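Local structure of hypothetical protein MTH1491 (Methanothermobacter thermautotrophicus, 1L1S) at residues V48-S53 with S79-D84. The protein is of unknown function but belongs to the DsrE/DsrF-like family, whose better-known members take part in sulfur metabolism. Numbering follows the deposited sequence.
Sequences VLRRDS and SGMDGD
The guanidinium of R51 presents its edge to the backbone carbonyl oxygen of D84, whereas that of R50 has CG of M81 over one face. NH1 and NH2 of R51 both donate to D84 O, which lies almost in the guanidinium plane. The NH1 bond is the shorter and straighter, 2.8 Å from NH1 to D84 O, and runs in the carbonyl plane; NH2 comes in tilted from it. Arginine suits this place because its long chain runs out with CG anti to the backbone N (chi1 -179°) and bends at chi3, gripping the one carbonyl oxygen end-on with two N-H groups. The R50 side chain, extended from CG to NE, crosses that of M81, a selenomethionine, at about a right angle. CG of M81 lies 3.6 Å from R50 NH2, with SE near NE; an unbranched apolar chain suits such a contact. Within 48-53 a type I turn runs from R50 to S53, closed by S53 N to R50 O. Lying at the surface, the contact joins the loop between strand 35-41 and helix 56-64 to the one between helix 73-78 and strand 91-93; backbone hydrogen bonds of L49 with L87 and R51 with D85 add to this, while L49 packs on F69 and A71 of strand 68-72.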
ATOM      1  N   VAL A  48       0.163  14.511  11.750  1.00 21.63           N
ATOM      2  CA  VAL A  48       1.515  14.165  12.153  1.00 21.11           C
ATOM      3  C   VAL A  48       2.506  15.276  11.831  1.00 21.17           C
ATOM      4  O   VAL A  48       3.558  15.386  12.467  1.00 20.66           O
ATOM      5  CB  VAL A  48       1.982  12.872  11.461  1.00 21.06           C
ATOM      6  CG1 VAL A  48       3.491  12.729  11.588  1.00 20.81           C
ATOM      7  CG2 VAL A  48       1.290  11.672  12.099  1.00 19.98           C
ATOM      8  N   LEU A  49       2.170  16.101  10.848  1.00 21.11           N
ATOM      9  CA  LEU A  49       3.055  17.182  10.444  1.00 22.36           C
ATOM     10  C   LEU A  49       2.750  18.528  11.123  1.00 23.84           C
ATOM     11  O   LEU A  49       3.384  19.530  10.804  1.00 23.89           O
ATOM     12  CB  LEU A  49       3.003  17.340   8.921  1.00 22.32           C
ATOM     13  CG  LEU A  49       3.200  16.063   8.087  1.00 21.96           C
ATOM     14  CD1 LEU A  49       3.229  16.411   6.607  1.00 20.53           C
ATOM     15  CD2 LEU A  49       4.505  15.376   8.501  1.00 22.54           C
ATOM     16  N   ARG A  50       1.785  18.546  12.046  1.00 25.07           N
ATOM     17  CA  ARG A  50       1.406  19.774  12.768  1.00 26.87           C
ATOM     18  C   ARG A  50       2.507  20.226  13.723  1.00 27.79           C
ATOM     19  O   ARG A  50       3.270  19.412  14.228  1.00 27.18           O
ATOM     20  CB  ARG A  50       0.154  19.550  13.620  1.00 27.27           C
ATOM     21  CG  ARG A  50      -1.175  19.534  12.906  1.00 29.63           C
ATOM     22  CD  ARG A  50      -2.280  19.192  13.906  1.00 31.61           C
ATOM     23  NE  ARG A  50      -3.560  19.782  13.536  1.00 35.44           N
ATOM     24  CZ  ARG A  50      -3.856  21.074  13.661  1.00 36.50           C
ATOM     25  NH1 ARG A  50      -2.971  21.921  14.163  1.00 37.71           N
ATOM     26  NH2 ARG A  50      -5.025  21.531  13.241  1.00 37.38           N
ATOM     27  N   ARG A  51       2.565  21.526  13.998  1.00 29.68           N
ATOM     28  CA  ARG A  51       3.564  22.043  14.927  1.00 31.25           C
ATOM     29  C   ARG A  51       3.320  21.485  16.336  1.00 31.57           C
ATOM     30  O   ARG A  51       4.262  21.167  17.056  1.00 31.20           O
ATOM     31  CB  ARG A  51       3.523  23.579  14.973  1.00 32.12           C
ATOM     32  CG  ARG A  51       4.569  24.182  15.920  1.00 33.25           C
ATOM     33  CD  ARG A  51       4.533  25.717  15.974  1.00 34.51           C
ATOM     34  NE  ARG A  51       4.878  26.336  14.696  1.00 34.80           N
ATOM     35  CZ  ARG A  51       3.998  26.726  13.782  1.00 35.02           C
ATOM     36  NH1 ARG A  51       2.696  26.573  14.001  1.00 36.20           N
ATOM     37  NH2 ARG A  51       4.420  27.263  12.642  1.00 34.81           N
ATOM     38  N   ASP A  52       2.054  21.353  16.714  1.00 32.18           N
ATOM     39  CA  ASP A  52       1.709  20.851  18.040  1.00 34.12           C
ATOM     40  C   ASP A  52       1.650  19.326  18.131  1.00 34.08           C
ATOM     41  O   ASP A  52       1.118  18.775  19.086  1.00 34.21           O
ATOM     42  CB  ASP A  52       0.367  21.441  18.485  1.00 36.16           C
ATOM     43  CG  ASP A  52      -0.790  21.064  17.554  1.00 39.17           C
ATOM     44  OD1 ASP A  52      -1.880  21.665  17.694  1.00 40.24           O
ATOM     45  OD2 ASP A  52      -0.623  20.164  16.696  1.00 39.77           O
ATOM     46  N   SER A  53       2.214  18.644  17.144  1.00 33.93           N
ATOM     47  CA  SER A  53       2.193  17.194  17.133  1.00 33.19           C
ATOM     48  C   SER A  53       3.211  16.579  18.073  1.00 32.46           C
ATOM     49  O   SER A  53       4.314  17.088  18.233  1.00 31.87           O
ATOM     50  CB  SER A  53       2.438  16.681  15.713  1.00 34.34           C
ATOM     51  OG  SER A  53       2.557  15.273  15.694  1.00 34.87           O
ATOM     52  N   SER A  79      -9.330  20.254   6.099  1.00 49.52           N
ATOM     53  CA  SER A  79      -9.157  20.082   7.543  1.00 48.95           C
ATOM     54  C   SER A  79      -9.000  21.396   8.302  1.00 47.95           C
ATOM     55  O   SER A  79      -8.517  21.400   9.432  1.00 48.52           O
ATOM     56  CB  SER A  79      -7.933  19.214   7.826  1.00 48.90           C
ATOM     57  OG  SER A  79      -8.039  17.960   7.180  1.00 49.64           O
ATOM     58  N   GLY A  80      -9.414  22.510   7.707  1.00 47.21           N
ATOM     59  CA  GLY A  80      -9.254  23.780   8.402  1.00 45.97           C
ATOM     60  C   GLY A  80      -7.806  23.951   8.873  1.00 44.62           C
ATOM     61  O   GLY A  80      -7.525  24.123  10.067  1.00 44.24           O
HETATM   62  N   MSE A  81      -6.880  23.876   7.925  1.00 42.45           N
HETATM   63  CA  MSE A  81      -5.469  24.036   8.214  1.00 40.83           C
HETATM   64  C   MSE A  81      -4.841  24.834   7.087  1.00 39.64           C
HETATM   65  O   MSE A  81      -5.366  24.864   5.970  1.00 39.73           O
HETATM   66  CB  MSE A  81      -4.774  22.671   8.294  1.00 41.44           C
HETATM   67  CG  MSE A  81      -4.545  22.149   9.695  1.00 42.74           C
HETATM   68 SE   MSE A  81      -3.736  20.362   9.664  1.00 44.15          SE
HETATM   69  CE  MSE A  81      -5.395  19.361   9.745  1.00 44.96           C
ATOM     70  N   ASP A  82      -3.733  25.499   7.386  1.00 37.78           N
ATOM     71  CA  ASP A  82      -3.002  26.235   6.367  1.00 36.67           C
ATOM     72  C   ASP A  82      -1.536  25.999   6.707  1.00 34.69           C
ATOM     73  O   ASP A  82      -1.250  25.374   7.718  1.00 34.30           O
ATOM     74  CB  ASP A  82      -3.377  27.728   6.379  1.00 38.39           C
ATOM     75  CG  ASP A  82      -2.577  28.543   7.379  1.00 39.09           C
ATOM     76  OD1 ASP A  82      -2.428  29.759   7.143  1.00 40.49           O
ATOM     77  OD2 ASP A  82      -2.109  27.990   8.392  1.00 40.13           O
ATOM     78  N   GLY A  83      -0.618  26.478   5.878  1.00 33.62           N
ATOM     79  CA  GLY A  83       0.802  26.266   6.125  1.00 32.66           C
ATOM     80  C   GLY A  83       1.360  26.755   7.454  1.00 32.55           C
ATOM     81  O   GLY A  83       2.424  26.296   7.894  1.00 31.62           O
ATOM     82  N   ASP A  84       0.656  27.695   8.084  1.00 32.05           N
ATOM     83  CA  ASP A  84       1.070  28.256   9.366  1.00 32.05           C
ATOM     84  C   ASP A  84       0.914  27.235  10.487  1.00 30.81           C
ATOM     85  O   ASP A  84       1.550  27.357  11.531  1.00 30.09           O
ATOM     86  CB  ASP A  84       0.241  29.508   9.686  1.00 33.54           C
ATOM     87  CG  ASP A  84       0.859  30.785   9.127  1.00 35.46           C
ATOM     88  OD1 ASP A  84       1.492  30.737   8.054  1.00 36.96           O
ATOM     89  OD2 ASP A  84       0.706  31.847   9.761  1.00 37.26           O
TER